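Acarbose/maltose binding protein GacH (Streptomyces glaucescens, PDB 3K01) binds acarbose and an acarbose homolog as the solute receptor of an ABC transporter, and probably maltose as well. Local coordinates at residues A144-K149 / P261-D266; Y197-D202 / V219-V224. One frame throughout, in Å; residues are numbered along the deposited sequence.

Contact 1: A144-K149 / P261-D266; sequences ALFYNK and PWAIED
Phe146 is the residue of strand 144-148 that meets 261-266, and its ring reaches Ala263 and Ile264 with its far end, atoms CE1 and CZ. Ahead of it, Ala144 pairs with Asn259 through its backbone, while its methyl packs on Phe356 and Ala359 of helix 351-360. At Phe146 the CA-CB bond points at the opposite segment, and CG lies opposite the carbonyl carbon (chi1 -74°), which carries the ring across a gap of 9.3 Å between Phe146 CA and Ile264 CA. The methyl CD1 of Ile264 rests 3.6 Å from Phe146 CE1 and 3.7 Å from Phe146 CZ, approaching the ring at a slant. Ile264 CG1 follows more loosely, 4.1 Å from Phe146 CZ. The neighbouring methyl, Ala263 CB, stands 4.2 Å from Phe146 CZ, so the same end of the ring is touched by two aliphatic groups from consecutive residues. All three touching residues are buried, and the contact is wholly apolar, burying 127 Å² in all. Tyr147 and Asn148 continue the strand; Asn148 then takes the N-cap position of helix 149-155. On the other side, Ile264 N bonds to Pro261 O at 3.2 Å. Strand 132-148 is flanked here by two antiparallel partners, 254-259, which bonds to Phe146 through Met257, and 279-283, whose Leu279 touches both Phe146 and Ile264; the segment leading from strand 254-259 into helix 264-268 thus packs through Ala263 and Ile264 on the mixed sheet of this family 1 solute-binding protein.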
ATOM      1  N   ALA A 144      -0.965   6.459   6.985  1.00  6.74           N
ATOM      2  CA  ALA A 144      -0.989   6.712   8.416  1.00  6.93           C
ATOM      3  C   ALA A 144      -1.100   8.208   8.651  1.00  6.66           C
ATOM      4  O   ALA A 144      -0.791   8.993   7.759  1.00  6.41           O
ATOM      5  CB  ALA A 144       0.296   6.168   9.072  1.00  7.56           C
ATOM      6  N   LEU A 145      -1.548   8.582   9.849  1.00  6.08           N
ATOM      7  CA  LEU A 145      -1.608   9.997  10.219  1.00  5.90           C
ATOM      8  C   LEU A 145      -0.254  10.440  10.796  1.00  5.84           C
ATOM      9  O   LEU A 145       0.143   9.989  11.872  1.00  7.22           O
ATOM     10  CB  LEU A 145      -2.699  10.182  11.254  1.00  6.71           C
ATOM     11  CG  LEU A 145      -2.967  11.639  11.664  1.00  7.57           C
ATOM     12  CD1 LEU A 145      -3.559  12.452  10.547  1.00  9.61           C
ATOM     13  CD2 LEU A 145      -3.862  11.639  12.901  1.00  9.04           C
ATOM     14  N   PHE A 146       0.443  11.297  10.065  1.00  5.70           N
ATOM     15  CA  PHE A 146       1.675  11.927  10.557  1.00  5.41           C
ATOM     16  C   PHE A 146       1.291  13.177  11.346  1.00  6.01           C
ATOM     17  O   PHE A 146       0.385  13.919  10.957  1.00  6.23           O
ATOM     18  CB  PHE A 146       2.541  12.407   9.393  1.00  6.24           C
ATOM     19  CG  PHE A 146       3.258  11.334   8.619  1.00  5.39           C
ATOM     20  CD1 PHE A 146       4.561  11.558   8.223  1.00  6.11           C
ATOM     21  CD2 PHE A 146       2.648  10.143   8.205  1.00  6.22           C
ATOM     22  CE1 PHE A 146       5.271  10.643   7.457  1.00  6.24           C
ATOM     23  CE2 PHE A 146       3.362   9.205   7.449  1.00  6.90           C
ATOM     24  CZ  PHE A 146       4.686   9.464   7.091  1.00  6.72           C
ATOM     25  N   TYR A 147       1.981  13.444  12.444  1.00  5.96           N
ATOM     26  CA  TYR A 147       1.685  14.637  13.225  1.00  5.81           C
ATOM     27  C   TYR A 147       2.960  15.277  13.763  1.00  6.05           C
ATOM     28  O   TYR A 147       3.961  14.618  14.052  1.00  6.05           O
ATOM     29  CB  TYR A 147       0.668  14.366  14.355  1.00  6.40           C
ATOM     30  CG  TYR A 147       1.049  13.313  15.356  1.00  6.57           C
ATOM     31  CD1 TYR A 147       0.796  11.961  15.108  1.00  7.08           C
ATOM     32  CD2 TYR A 147       1.628  13.679  16.583  1.00  7.53           C
ATOM     33  CE1 TYR A 147       1.126  11.001  16.042  1.00  9.00           C
ATOM     34  CE2 TYR A 147       1.955  12.728  17.502  1.00  9.05           C
ATOM     35  CZ  TYR A 147       1.696  11.400  17.225  1.00  8.71           C
ATOM     36  OH  TYR A 147       2.029  10.416  18.147  1.00 11.31           O
ATOM     37  N   ASN A 148       2.896  16.600  13.885  1.00  5.47           N
ATOM     38  CA  ASN A 148       3.942  17.425  14.467  1.00  5.29           C
ATOM     39  C   ASN A 148       3.719  17.442  15.973  1.00  6.19           C
ATOM     40  O   ASN A 148       2.758  18.032  16.476  1.00  5.63           O
ATOM     41  CB  ASN A 148       3.822  18.827  13.857  1.00  5.91           C
ATOM     42  CG  ASN A 148       4.926  19.785  14.292  1.00  5.54           C
ATOM     43  OD1 ASN A 148       5.434  20.605  13.457  1.00  8.98           O
ATOM     44  ND2 ASN A 148       5.257  19.762  15.557  1.00  3.96           N
ATOM     45  N   LYS A 149       4.609  16.774  16.706  1.00  5.91           N
ATOM     46  CA  LYS A 149       4.403  16.633  18.152  1.00  6.63           C
ATOM     47  C   LYS A 149       4.391  17.972  18.863  1.00  6.27           C
ATOM     48  O   LYS A 149       3.556  18.191  19.733  1.00  6.99           O
ATOM     49  CB  LYS A 149       5.443  15.704  18.774  1.00  7.09           C
ATOM     50  CG  LYS A 149       5.261  14.249  18.374  1.00  9.23           C
ATOM     51  CD  LYS A 149       6.294  13.350  19.042  1.00 12.07           C
ATOM     52  CE  LYS A 149       6.097  11.904  18.624  1.00 15.40           C
ATOM     53  NZ  LYS A 149       6.699  10.931  19.589  1.00 20.15           N
ATOM     54  N   PRO A 261       5.180   5.193   4.430  1.00  7.15           N
ATOM     55  CA  PRO A 261       6.590   5.064   4.822  1.00  7.30           C
ATOM     56  C   PRO A 261       7.536   5.781   3.868  1.00  8.09           C
ATOM     57  O   PRO A 261       8.588   6.273   4.295  1.00  7.93           O
ATOM     58  CB  PRO A 261       6.822   3.542   4.790  1.00  8.35           C
ATOM     59  CG  PRO A 261       5.424   2.990   5.100  1.00  8.20           C
ATOM     60  CD  PRO A 261       4.509   3.882   4.322  1.00  7.71           C
ATOM     61  N   TRP A 262       7.162   5.866   2.596  1.00  7.67           N
ATOM     62  CA  TRP A 262       7.977   6.510   1.576  1.00  8.60           C
ATOM     63  C   TRP A 262       8.194   8.002   1.848  1.00  9.13           C
ATOM     64  O   TRP A 262       9.056   8.623   1.216  1.00 10.73           O
ATOM     65  CB  TRP A 262       7.338   6.329   0.178  1.00  8.62           C
ATOM     66  CG  TRP A 262       5.933   6.784   0.152  1.00  8.30           C
ATOM     67  CD1 TRP A 262       5.495   8.066  -0.027  1.00  9.41           C
ATOM     68  CD2 TRP A 262       4.763   5.985   0.348  1.00  8.75           C
ATOM     69  NE1 TRP A 262       4.124   8.118   0.051  1.00 10.00           N
ATOM     70  CE2 TRP A 262       3.650   6.845   0.270  1.00  9.48           C
ATOM     71  CE3 TRP A 262       4.546   4.624   0.582  1.00  8.67           C
ATOM     72  CZ2 TRP A 262       2.326   6.392   0.425  1.00 10.49           C
ATOM     73  CZ3 TRP A 262       3.214   4.163   0.720  1.00  9.43           C
ATOM     74  CH2 TRP A 262       2.128   5.053   0.660  1.00  9.99           C
ATOM     75  N   ALA A 263       7.421   8.590   2.758  1.00  7.87           N
ATOM     76  CA  ALA A 263       7.538  10.028   3.087  1.00  8.52           C
ATOM     77  C   ALA A 263       8.482  10.351   4.237  1.00  7.75           C
ATOM     78  O   ALA A 263       8.785  11.525   4.472  1.00  8.80           O
ATOM     79  CB  ALA A 263       6.179  10.618   3.389  1.00  8.29           C
ATOM     80  N   ILE A 264       8.850   9.344   5.024  1.00  7.22           N
ATOM     81  CA  ILE A 264       9.572   9.567   6.287  1.00  8.18           C
ATOM     82  C   ILE A 264      10.894  10.307   6.099  1.00  8.47           C
ATOM     83  O   ILE A 264      11.154  11.270   6.816  1.00  8.01           O
ATOM     84  CB  ILE A 264       9.759   8.232   7.035  1.00  7.95           C
ATOM     85  CG1 ILE A 264       8.405   7.696   7.548  1.00  7.57           C
ATOM     86  CG2 ILE A 264      10.765   8.388   8.177  1.00  9.61           C
ATOM     87  CD1 ILE A 264       7.809   8.451   8.703  1.00  8.05           C
ATOM     88  N   GLU A 265      11.713   9.872   5.161  1.00  8.58           N
ATOM     89  CA  GLU A 265      13.005  10.535   5.008  1.00  9.31           C
ATOM     90  C   GLU A 265      12.840  11.989   4.571  1.00  8.97           C
ATOM     91  O   GLU A 265      13.536  12.882   5.078  1.00  8.94           O
ATOM     92  CB  GLU A 265      13.924   9.741   4.078  1.00 10.94           C
ATOM     93  CG  GLU A 265      14.385   8.432   4.731  1.00 13.32           C
ATOM     94  CD  GLU A 265      15.120   8.657   6.049  1.00 17.83           C
ATOM     95  OE1 GLU A 265      16.071   9.465   6.057  1.00 22.31           O
ATOM     96  OE2 GLU A 265      14.745   8.060   7.088  1.00 18.25           O
ATOM     97  N   ASP A 266      11.910  12.255   3.657  1.00  8.56           N
ATOM     98  CA  ASP A 266      11.674  13.626   3.256  1.00  8.86           C
ATOM     99  C   ASP A 266      11.202  14.479   4.441  1.00  7.95           C
ATOM    100  O   ASP A 266      11.631  15.630   4.604  1.00  7.90           O
ATOM    101  CB  ASP A 266      10.671  13.669   2.094  1.00  9.43           C
ATOM    102  CG  ASP A 266      10.493  15.069   1.526  1.00 11.44           C
ATOM    103  OD1 ASP A 266      11.487  15.792   1.319  1.00 14.46           O
ATOM    104  OD2 ASP A 266       9.338  15.472   1.292  1.00 13.58           O
TER

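Contact 2: Y197-D202 / V219-V224; sequences YGEGGD and VRAYRV
Glu199 and Arg220 hold this contact together by a salt bridge and a second bond from the same guanidinium to a backbone carbonyl. In the salt bridge Arg220 NE donates to Glu199 OE1 at 2.9 Å, with an N-H...O angle of 153°; the oxygen lies almost in the guanidinium plane and accepts on its anti lone pair, away from OE2. The second bond runs from Arg220 NH1 to the main-chain Glu199 O, also 2.9 Å but more bent. The arginine therefore grips one residue side-on, through its NE and NH1, taking one carboxylate and one carbonyl oxygen. Since these acceptors are different groups, the carboxylate need not lie flat against the guanidinium, and the two planes stand 71° apart. Glu199 OE1 has a further partner in Ser288 OG, so two bonds fix this carboxylate oxygen.

Van der Waals contacts add to this. The glutamate folds back at chi2 (-50°), laying CG over the helix surface, 3.8 Å from Arg220 CB, 3.8 Å from Ala221 N and 4.2 Å from Ala221 CB. Val224, one turn on from Arg220, brings its CG2 to 3.7 Å from Glu199 OE2.

Backbone bonding shapes the glutamate's own segment. Gly200, with positive phi, is the C-prime residue of a Schellman motif ending helix 193-198: Gly200 N bonds to Tyr197 O and Gly201 N to Leu196 O. A Schellman-terminated helix end is thus pinned by an arginine to the flank of a second helix, 216-230. Gly198 bonds to Ala289, next to Ser288, and on helix 216-230 Tyr222 stacks on Phe192 and meets helices 376-387 and 393-407.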
ATOM      1  N   TYR A 197     -13.231   4.067   4.112  1.00  6.89           N
ATOM      2  CA  TYR A 197     -13.205   3.004   5.118  1.00  7.16           C
ATOM      3  C   TYR A 197     -13.707   3.550   6.460  1.00  7.49           C
ATOM      4  O   TYR A 197     -14.373   2.839   7.221  1.00  8.07           O
ATOM      5  CB  TYR A 197     -11.782   2.446   5.240  1.00  7.34           C
ATOM      6  CG  TYR A 197     -11.206   1.879   3.961  1.00  6.46           C
ATOM      7  CD1 TYR A 197     -12.014   1.263   2.995  1.00  7.05           C
ATOM      8  CD2 TYR A 197      -9.849   1.990   3.694  1.00  6.32           C
ATOM      9  CE1 TYR A 197     -11.459   0.735   1.836  1.00  8.38           C
ATOM     10  CE2 TYR A 197      -9.300   1.469   2.572  1.00  7.28           C
ATOM     11  CZ  TYR A 197     -10.100   0.867   1.612  1.00  7.36           C
ATOM     12  OH  TYR A 197      -9.525   0.332   0.472  1.00  8.65           O
ATOM     13  N   GLY A 198     -13.400   4.817   6.738  1.00  6.95           N
ATOM     14  CA  GLY A 198     -13.850   5.421   7.991  1.00  7.21           C
ATOM     15  C   GLY A 198     -15.376   5.513   8.082  1.00  8.10           C
ATOM     16  O   GLY A 198     -15.936   5.588   9.179  1.00  7.53           O
ATOM     17  N   GLU A 199     -16.040   5.547   6.927  1.00  7.72           N
ATOM     18  CA  GLU A 199     -17.501   5.547   6.902  1.00  7.94           C
ATOM     19  C   GLU A 199     -18.071   4.146   6.808  1.00  8.51           C
ATOM     20  O   GLU A 199     -19.291   3.964   6.648  1.00  9.67           O
ATOM     21  CB  GLU A 199     -18.001   6.411   5.743  1.00  7.80           C
ATOM     22  CG  GLU A 199     -17.661   7.889   5.910  1.00  9.08           C
ATOM     23  CD  GLU A 199     -18.055   8.397   7.276  1.00  9.83           C
ATOM     24  OE1 GLU A 199     -19.263   8.270   7.600  1.00 11.11           O
ATOM     25  OE2 GLU A 199     -17.196   8.892   8.036  1.00  9.88           O
ATOM     26  N   GLY A 200     -17.214   3.146   6.925  1.00  8.50           N
ATOM     27  CA  GLY A 200     -17.637   1.748   6.851  1.00  9.83           C
ATOM     28  C   GLY A 200     -17.901   1.309   5.438  1.00 10.05           C
ATOM     29  O   GLY A 200     -18.589   0.307   5.215  1.00 11.26           O
ATOM     30  N   GLY A 201     -17.363   2.041   4.473  1.00  8.25           N
ATOM     31  CA  GLY A 201     -17.621   1.764   3.059  1.00  8.73           C
ATOM     32  C   GLY A 201     -16.517   0.988   2.372  1.00  8.44           C
ATOM     33  O   GLY A 201     -15.476   0.675   2.976  1.00  9.35           O
ATOM     34  N   ASP A 202     -16.748   0.629   1.113  1.00  7.81           N
ATOM     35  CA  ASP A 202     -15.761  -0.068   0.301  1.00  9.08           C
ATOM     36  C   ASP A 202     -16.158   0.072  -1.156  1.00  8.72           C
ATOM     37  O   ASP A 202     -17.269   0.531  -1.473  1.00  9.93           O
ATOM     38  CB  ASP A 202     -15.653  -1.550   0.676  1.00  9.94           C
ATOM     39  CG  ASP A 202     -14.246  -2.095   0.518  1.00 10.02           C
ATOM     40  OD1 ASP A 202     -13.461  -1.591  -0.309  1.00  9.91           O
ATOM     41  OD2 ASP A 202     -13.955  -3.103   1.208  1.00 14.72           O
ATOM     42  N   VAL A 219     -21.269   8.130  -0.180  1.00  6.90           N
ATOM     43  CA  VAL A 219     -21.725   9.519  -0.189  1.00  7.66           C
ATOM     44  C   VAL A 219     -21.146  10.254   1.014  1.00  7.42           C
ATOM     45  O   VAL A 219     -20.601  11.349   0.882  1.00  7.33           O
ATOM     46  CB  VAL A 219     -23.264   9.574  -0.131  1.00  7.67           C
ATOM     47  CG1 VAL A 219     -23.741  11.030   0.020  1.00  9.16           C
ATOM     48  CG2 VAL A 219     -23.881   8.913  -1.360  1.00  8.70           C
ATOM     49  N   ARG A 220     -21.245   9.634   2.187  1.00  7.16           N
ATOM     50  CA  ARG A 220     -20.710  10.254   3.406  1.00  7.64           C
ATOM     51  C   ARG A 220     -19.222  10.514   3.284  1.00  7.63           C
ATOM     52  O   ARG A 220     -18.742  11.519   3.798  1.00  8.59           O
ATOM     53  CB  ARG A 220     -20.954   9.407   4.653  1.00  8.62           C
ATOM     54  CG  ARG A 220     -22.413   9.390   5.115  1.00  9.16           C
ATOM     55  CD  ARG A 220     -22.515   8.840   6.520  1.00 10.32           C
ATOM     56  NE  ARG A 220     -21.907   7.506   6.685  1.00 11.88           N
ATOM     57  CZ  ARG A 220     -22.550   6.356   6.507  1.00 12.56           C
ATOM     58  NH1 ARG A 220     -21.926   5.196   6.679  1.00 10.87           N
ATOM     59  NH2 ARG A 220     -23.843   6.367   6.165  1.00 14.13           N
ATOM     60  N   ALA A 221     -18.473   9.622   2.644  1.00  6.75           N
ATOM     61  CA  ALA A 221     -17.030   9.831   2.515  1.00  6.88           C
ATOM     62  C   ALA A 221     -16.713  11.074   1.681  1.00  7.01           C
ATOM     63  O   ALA A 221     -15.821  11.867   2.053  1.00  7.34           O
ATOM     64  CB  ALA A 221     -16.386   8.610   1.930  1.00  8.25           C
ATOM     65  N   TYR A 222     -17.404  11.250   0.549  1.00  6.54           N
ATOM     66  CA  TYR A 222     -17.221  12.484  -0.195  1.00  7.51           C
ATOM     67  C   TYR A 222     -17.636  13.713   0.626  1.00  7.55           C
ATOM     68  O   TYR A 222     -17.004  14.779   0.521  1.00  7.87           O
ATOM     69  CB  TYR A 222     -17.958  12.427  -1.533  1.00  7.77           C
ATOM     70  CG  TYR A 222     -17.305  11.561  -2.591  1.00  7.21           C
ATOM     71  CD1 TYR A 222     -16.086  11.921  -3.160  1.00  8.60           C
ATOM     72  CD2 TYR A 222     -17.929  10.389  -3.046  1.00  8.13           C
ATOM     73  CE1 TYR A 222     -15.513  11.152  -4.168  1.00  7.74           C
ATOM     74  CE2 TYR A 222     -17.353   9.618  -4.052  1.00  7.68           C
ATOM     75  CZ  TYR A 222     -16.139   9.998  -4.589  1.00  6.73           C
ATOM     76  OH  TYR A 222     -15.534   9.284  -5.603  1.00  7.51           O
ATOM     77  N   ARG A 223     -18.697  13.584   1.426  1.00  6.79           N
ATOM     78  CA  ARG A 223     -19.111  14.694   2.287  1.00  7.66           C
ATOM     79  C   ARG A 223     -18.050  15.026   3.327  1.00  8.08           C
ATOM     80  O   ARG A 223     -17.808  16.192   3.608  1.00  8.29           O
ATOM     81  CB  ARG A 223     -20.437  14.368   2.963  1.00  7.85           C
ATOM     82  CG  ARG A 223     -21.080  15.558   3.664  1.00 10.05           C
ATOM     83  CD  ARG A 223     -22.462  15.231   4.187  1.00 12.80           C
ATOM     84  NE  ARG A 223     -23.380  14.952   3.090  1.00 13.57           N
ATOM     85  CZ  ARG A 223     -24.021  13.799   2.901  1.00 13.64           C
ATOM     86  NH1 ARG A 223     -23.864  12.776   3.743  1.00 17.00           N
ATOM     87  NH2 ARG A 223     -24.841  13.687   1.869  1.00 16.39           N
ATOM     88  N   VAL A 224     -17.428  14.009   3.914  1.00  8.06           N
ATOM     89  CA  VAL A 224     -16.405  14.240   4.953  1.00  8.92           C
ATOM     90  C   VAL A 224     -15.246  15.055   4.418  1.00  8.02           C
ATOM     91  O   VAL A 224     -14.783  15.999   5.083  1.00  8.36           O
ATOM     92  CB  VAL A 224     -15.888  12.878   5.502  1.00  9.49           C
ATOM     93  CG1 VAL A 224     -14.545  13.028   6.270  1.00 11.53           C
ATOM     94  CG2 VAL A 224     -16.929  12.223   6.380  1.00 10.46           C
TER

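In the fold
After the strands and helices of the first hundred or so residues, the end of strand 132-148 supplies one side of contact 1. The chain then runs through helices 149-155 and 163-177 and strand 180-183 to helix 193-198, where contact 2 begins. The short hairpin 204-205/210-211 leads on to helix 216-230, closing contact 2 after 16 intervening residues. Only after strand 254-259 does the chain close contact 1, a loop of 111 residues with contact 2 nested inside it. The two do not touch: their centres are 24 Å apart, their nearest atoms about 10 Å. Contact 1 ties the approach to helix 264-268 to the mixed sheet, whereas contact 2 joins the C-terminal end of helix 193-198, and the turn that follows, to helix 216-230.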